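Local atomic coordinates of walker-Type ATPase (Pyrococcus abyssi, PDB entry 2QEN), a protein that binds ADP and magnesium in its P-loop ATPase domain and probably acts as an ATPase, though its cellular role is unknown. Residues E125-Y139 with N164-L177. The protein carries 1 engineered substitution. Residues are numbered along the deposited sequence; the frame is centred on the assembly and turned at random.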
loop_
_atom_site.group_PDB
_atom_site.type_symbol
_atom_site.label_atom_id
_atom_site.label_comp_id
_atom_site.label_asym_id
_atom_site.label_seq_id
_atom_site.Cartn_x
_atom_site.Cartn_y
_atom_site.Cartn_z
ATOM N N GLU A 125 13.315 -2.940 -24.113
ATOM C CA GLU A 125 13.704 -3.756 -25.264
ATOM C C GLU A 125 15.115 -4.296 -25.150
ATOM O O GLU A 125 15.388 -5.410 -25.594
ATOM C CB GLU A 125 13.594 -2.955 -26.562
ATOM C CG GLU A 125 12.242 -3.048 -27.220
ATOM C CD GLU A 125 12.088 -2.106 -28.408
ATOM O OE1 GLU A 125 13.101 -1.744 -29.056
ATOM O OE2 GLU A 125 10.932 -1.734 -28.692
ATOM N N GLU A 126 16.011 -3.491 -24.587
ATOM C CA GLU A 126 17.385 -3.910 -24.392
ATOM C C GLU A 126 17.496 -4.872 -23.211
ATOM O O GLU A 126 18.172 -5.908 -23.306
ATOM C CB GLU A 126 18.307 -2.709 -24.191
ATOM C CG GLU A 126 19.753 -3.135 -23.976
ATOM C CD GLU A 126 20.741 -1.987 -23.941
ATOM O OE1 GLU A 126 20.361 -0.845 -24.292
ATOM O OE2 GLU A 126 21.908 -2.239 -23.568
ATOM N N LEU A 127 16.823 -4.527 -22.116
ATOM C CA LEU A 127 16.893 -5.279 -20.869
ATOM C C LEU A 127 16.064 -6.561 -20.896
ATOM O O LEU A 127 16.371 -7.525 -20.186
ATOM C CB LEU A 127 16.424 -4.399 -19.697
ATOM C CG LEU A 127 17.289 -3.195 -19.311
ATOM C CD1 LEU A 127 16.446 -2.086 -18.698
ATOM C CD2 LEU A 127 18.357 -3.635 -18.353
ATOM N N GLY A 128 15.016 -6.564 -21.715
ATOM C CA GLY A 128 14.015 -7.625 -21.690
ATOM C C GLY A 128 12.684 -7.032 -21.285
ATOM O O GLY A 128 11.681 -7.186 -21.994
ATOM N N GLU A 129 12.715 -6.292 -20.175
ATOM C CA GLU A 129 11.541 -5.740 -19.515
ATOM C C GLU A 129 11.972 -4.555 -18.657
ATOM O O GLU A 129 13.025 -4.610 -18.005
ATOM C CB GLU A 129 10.994 -6.800 -18.562
ATOM C CG GLU A 129 9.540 -6.733 -18.279
ATOM C CD GLU A 129 9.012 -8.081 -17.880
ATOM O OE1 GLU A 129 9.205 -8.480 -16.714
ATOM O OE2 GLU A 129 8.395 -8.749 -18.740
ATOM N N PHE A 130 11.148 -3.507 -18.641
ATOM C CA PHE A 130 11.293 -2.425 -17.670
ATOM C C PHE A 130 10.001 -2.243 -16.852
ATOM O O PHE A 130 8.898 -2.219 -17.416
ATOM C CB PHE A 130 11.734 -1.119 -18.347
ATOM C CG PHE A 130 12.140 -0.045 -17.381
ATOM C CD1 PHE A 130 13.427 0.007 -16.887
ATOM C CD2 PHE A 130 11.209 0.912 -16.944
ATOM C CE1 PHE A 130 13.794 0.994 -15.970
ATOM C CE2 PHE A 130 11.575 1.909 -16.036
ATOM C CZ PHE A 130 12.878 1.954 -15.557
ATOM N N ILE A 131 10.142 -2.118 -15.532
ATOM C CA ILE A 131 8.984 -1.954 -14.652
ATOM C C ILE A 131 8.767 -0.503 -14.198
ATOM O O ILE A 131 9.690 0.159 -13.723
ATOM C CB ILE A 131 9.037 -2.902 -13.408
ATOM C CG1 ILE A 131 9.174 -4.374 -13.838
ATOM C CG2 ILE A 131 7.791 -2.707 -12.482
ATOM C CD1 ILE A 131 9.932 -5.239 -12.815
ATOM N N VAL A 132 7.532 -0.023 -14.354
ATOM C CA VAL A 132 7.110 1.231 -13.735
ATOM C C VAL A 132 6.076 0.893 -12.687
ATOM O O VAL A 132 5.035 0.335 -13.003
ATOM C CB VAL A 132 6.509 2.246 -14.751
ATOM C CG1 VAL A 132 6.123 3.563 -14.031
ATOM C CG2 VAL A 132 7.487 2.518 -15.866
ATOM N N ALA A 133 6.391 1.197 -11.429
ATOM C CA ALA A 133 5.485 0.922 -10.312
ATOM C C ALA A 133 4.932 2.193 -9.673
ATOM O O ALA A 133 5.668 3.123 -9.356
ATOM C CB ALA A 133 6.161 0.056 -9.276
ATOM N N PHE A 134 3.618 2.213 -9.510
ATOM C CA PHE A 134 2.922 3.302 -8.850
ATOM C C PHE A 134 2.441 2.818 -7.474
ATOM O O PHE A 134 1.542 1.985 -7.366
ATOM C CB PHE A 134 1.749 3.781 -9.717
ATOM C CG PHE A 134 2.166 4.431 -11.020
ATOM C CD1 PHE A 134 2.362 3.665 -12.170
ATOM C CD2 PHE A 134 2.356 5.810 -11.099
ATOM C CE1 PHE A 134 2.743 4.248 -13.371
ATOM C CE2 PHE A 134 2.739 6.421 -12.316
ATOM C CZ PHE A 134 2.931 5.638 -13.450
ATOM N N ASP A 135 3.060 3.338 -6.424
ATOM C CA ASP A 135 2.709 2.949 -5.068
ATOM C C ASP A 135 1.531 3.768 -4.598
ATOM O O ASP A 135 1.574 4.995 -4.643
ATOM C CB ASP A 135 3.903 3.135 -4.120
ATOM C CG ASP A 135 3.976 2.049 -3.051
ATOM O OD1 ASP A 135 3.018 1.220 -2.923
ATOM O OD2 ASP A 135 5.013 2.009 -2.352
ATOM N N GLU A 136 0.470 3.079 -4.174
ATOM C CA GLU A 136 -0.795 3.706 -3.759
ATOM C C GLU A 136 -1.393 4.513 -4.915
ATOM O O GLU A 136 -1.726 5.706 -4.780
ATOM C CB GLU A 136 -0.628 4.563 -2.486
ATOM C CG GLU A 136 -0.056 3.843 -1.243
ATOM C CD GLU A 136 -0.975 2.785 -0.626
ATOM O OE1 GLU A 136 -2.186 2.750 -0.941
ATOM O OE2 GLU A 136 -0.475 1.974 0.196
ATOM N N ALA A 137 -1.575 3.814 -6.031
ATOM C CA ALA A 137 -1.996 4.395 -7.298
ATOM C C ALA A 137 -3.427 4.959 -7.288
ATOM O O ALA A 137 -3.822 5.690 -8.202
ATOM C CB ALA A 137 -1.818 3.362 -8.417
ATOM N N GLN A 138 -4.199 4.649 -6.248
ATOM C CA GLN A 138 -5.545 5.217 -6.123
ATOM C C GLN A 138 -5.505 6.744 -5.961
ATOM O O GLN A 138 -6.503 7.425 -6.232
ATOM C CB GLN A 138 -6.357 4.547 -4.993
ATOM C CG GLN A 138 -5.911 4.886 -3.578
ATOM C CD GLN A 138 -4.819 3.964 -3.050
ATOM O OE1 GLN A 138 -4.248 3.162 -3.787
ATOM N NE2 GLN A 138 -4.531 4.078 -1.762
ATOM N N TYR A 139 -4.358 7.279 -5.527
ATOM C CA TYR A 139 -4.199 8.728 -5.418
ATOM C C TYR A 139 -4.045 9.425 -6.767
ATOM O O TYR A 139 -4.054 10.648 -6.836
ATOM C CB TYR A 139 -3.039 9.100 -4.495
ATOM C CG TYR A 139 -3.327 8.846 -3.029
ATOM C CD1 TYR A 139 -3.992 9.787 -2.260
ATOM C CD2 TYR A 139 -2.926 7.660 -2.422
ATOM C CE1 TYR A 139 -4.263 9.558 -0.900
ATOM C CE2 TYR A 139 -3.185 7.416 -1.067
ATOM C CZ TYR A 139 -3.848 8.374 -0.315
ATOM O OH TYR A 139 -4.121 8.135 1.010
ATOM N N ASN A 164 7.519 -4.307 -23.863
ATOM C CA ASN A 164 8.676 -4.429 -22.976
ATOM C C ASN A 164 8.554 -3.568 -21.732
ATOM O O ASN A 164 9.540 -3.257 -21.071
ATOM C CB ASN A 164 9.944 -4.125 -23.753
ATOM C CG ASN A 164 10.148 -5.095 -24.877
ATOM O OD1 ASN A 164 9.633 -4.903 -25.975
ATOM N ND2 ASN A 164 10.892 -6.153 -24.610
ATOM N N LEU A 165 7.321 -3.185 -21.423
ATOM C CA LEU A 165 7.059 -2.337 -20.293
ATOM C C LEU A 165 5.977 -2.982 -19.428
ATOM O O LEU A 165 4.929 -3.390 -19.934
ATOM C CB LEU A 165 6.641 -0.955 -20.785
ATOM C CG LEU A 165 6.721 0.212 -19.804
ATOM C CD1 LEU A 165 8.182 0.534 -19.485
ATOM C CD2 LEU A 165 6.001 1.430 -20.403
ATOM N N LYS A 166 6.261 -3.112 -18.132
ATOM C CA LYS A 166 5.307 -3.685 -17.192
ATOM C C LYS A 166 4.954 -2.634 -16.148
ATOM O O LYS A 166 5.806 -1.855 -15.723
ATOM C CB LYS A 166 5.873 -4.948 -16.526
ATOM C CG LYS A 166 6.093 -6.115 -17.478
ATOM C CD LYS A 166 4.762 -6.666 -18.029
ATOM C CE LYS A 166 4.986 -7.468 -19.303
ATOM N NZ LYS A 166 5.294 -8.878 -19.028
ATOM N N ILE A 167 3.688 -2.612 -15.761
ATOM C CA ILE A 167 3.185 -1.621 -14.820
ATOM C C ILE A 167 2.611 -2.382 -13.613
ATOM O O ILE A 167 1.886 -3.364 -13.782
ATOM C CB ILE A 167 2.138 -0.684 -15.478
ATOM C CG1 ILE A 167 2.794 0.221 -16.531
ATOM C CG2 ILE A 167 1.384 0.169 -14.418
ATOM C CD1 ILE A 167 1.800 1.094 -17.262
ATOM N N ILE A 168 3.028 -1.969 -12.421
ATOM C CA ILE A 168 2.491 -2.482 -11.168
ATOM C C ILE A 168 1.804 -1.312 -10.480
ATOM O O ILE A 168 2.403 -0.247 -10.338
ATOM C CB ILE A 168 3.609 -3.043 -10.248
ATOM C CG1 ILE A 168 4.319 -4.222 -10.923
ATOM C CG2 ILE A 168 3.030 -3.488 -8.867
ATOM C CD1 ILE A 168 5.600 -4.666 -10.219
ATOM N N LEU A 169 0.549 -1.511 -10.078
ATOM C CA LEU A 169 -0.190 -0.547 -9.266
ATOM C C LEU A 169 -0.474 -1.181 -7.914
ATOM O O LEU A 169 -1.014 -2.286 -7.830
ATOM C CB LEU A 169 -1.515 -0.143 -9.944
ATOM C CG LEU A 169 -1.489 0.305 -11.417
ATOM C CD1 LEU A 169 -2.904 0.637 -11.856
ATOM C CD2 LEU A 169 -0.598 1.509 -11.627
ATOM N N THR A 170 -0.086 -0.495 -6.856
ATOM C CA THR A 170 -0.351 -0.989 -5.523
ATOM C C THR A 170 -1.442 -0.117 -4.915
ATOM O O THR A 170 -1.647 1.034 -5.337
ATOM C CB THR A 170 0.900 -0.976 -4.589
ATOM O OG1 THR A 170 0.946 0.259 -3.868
ATOM C CG2 THR A 170 2.213 -1.194 -5.374
ATOM N N GLY A 171 -2.127 -0.676 -3.928
ATOM C CA GLY A 171 -3.145 0.044 -3.177
ATOM C C GLY A 171 -3.446 -0.625 -1.851
ATOM O O GLY A 171 -3.651 -1.845 -1.784
ATOM N N SER A 172 -3.434 0.178 -0.792
ATOM C CA SER A 172 -3.965 -0.227 0.507
ATOM C C SER A 172 -5.485 -0.050 0.538
ATOM O O SER A 172 -6.183 -0.804 1.218
ATOM C CB SER A 172 -3.319 0.583 1.631
ATOM O OG SER A 172 -1.904 0.398 1.650
ATOM N N GLU A 173 -5.983 0.951 -0.189
ATOM C CA GLU A 173 -7.417 1.191 -0.324
ATOM C C GLU A 173 -7.857 0.456 -1.583
ATOM O O GLU A 173 -8.063 1.060 -2.635
ATOM C CB GLU A 173 -7.722 2.695 -0.402
ATOM C CG GLU A 173 -7.127 3.526 0.774
ATOM C CD GLU A 173 -7.350 5.032 0.624
ATOM O OE1 GLU A 173 -6.754 5.641 -0.300
ATOM O OE2 GLU A 173 -8.110 5.616 1.436
ATOM N N VAL A 174 -7.960 -0.866 -1.458
ATOM C CA VAL A 174 -8.194 -1.768 -2.581
ATOM C C VAL A 174 -9.454 -1.438 -3.399
ATOM O O VAL A 174 -9.415 -1.390 -4.633
ATOM C CB VAL A 174 -8.207 -3.250 -2.121
ATOM C CG1 VAL A 174 -8.471 -4.185 -3.321
ATOM C CG2 VAL A 174 -6.883 -3.615 -1.460
ATOM N N GLY A 175 -10.560 -1.202 -2.713
ATOM C CA GLY A 175 -11.814 -0.869 -3.376
ATOM C C GLY A 175 -11.711 0.423 -4.158
ATOM O O GLY A 175 -12.339 0.569 -5.196
ATOM N N LEU A 176 -10.906 1.355 -3.643
ATOM C CA LEU A 176 -10.718 2.667 -4.248
ATOM C C LEU A 176 -9.836 2.573 -5.474
ATOM O O LEU A 176 -9.994 3.356 -6.416
ATOM C CB LEU A 176 -10.130 3.651 -3.226
ATOM C CG LEU A 176 -10.987 4.794 -2.639
ATOM C CD1 LEU A 176 -12.520 4.577 -2.632
ATOM C CD2 LEU A 176 -10.502 5.232 -1.272
ATOM N N LEU A 177 -8.897 1.623 -5.455
ATOM C CA LEU A 177 -8.082 1.342 -6.627
ATOM C C LEU A 177 -8.960 0.752 -7.729
ATOM O O LEU A 177 -8.955 1.267 -8.835
ATOM C CB LEU A 177 -6.849 0.465 -6.305
ATOM C CG LEU A 177 -5.907 0.159 -7.480
ATOM C CD1 LEU A 177 -5.425 1.450 -8.162
ATOM C CD2 LEU A 177 -4.691 -0.701 -7.066
HETATM O O HOH W 1 8.578 -3.008 -27.674
#
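E136 OE1 takes two N-H groups: S172 N at 2.9 Å, from the syn side and somewhat out of the carboxylate plane, and Q138 NE2, which donates to the anti lone pair of OE1. The other oxygen, E136 OE2, accepts S172 OG through its syn lone pair at 2.6 Å, so both ends of the carboxylate are tied. These bonds lie at the C-terminal ends of the parallel strands 130-135 and 165-171, neighbours in the sheet of a P-loop ATPase and joined through helix 149-161 as a beta-alpha-beta unit. D135 and E136 belong to the magnesium site, consistent with the Walker B end of a strand, and S172 OG also bonds K44 of the P-loop. Without the carboxylate, as with an alanine at E136, S172 N and OG would probably lose these acceptors and the Q138 amide would keep one bond fewer, that to E173. T170 OG1 sits between D135 OD1, to which it donates, and E136 N, which donates to it at 2.9 Å; the other D135 oxygen, OD2, bonds S45. Farther back, backbone bonds run in parallel register from F130 to T170, as in V132 N to K166 O, 2.9 Å. On one face I131 CG2 meets I168 CD1 at 3.7 Å, under helix 44-54; on the opposite face L169 CD2 lies 3.7 Å from F134 CD1, whose ring meets F155 edge-to-face. At the far end E129 OE2 is met by K166 NZ from above its carboxylate plane in a 3.1 Å salt bridge, and NZ also bonds L28 O. Q138 CG stands between backbone N and carbonyl carbon (chi1 72°), and the chain bends at chi2, bringing NE2 within 3.1 Å of E173 OE1, on that oxygen's anti lone pair.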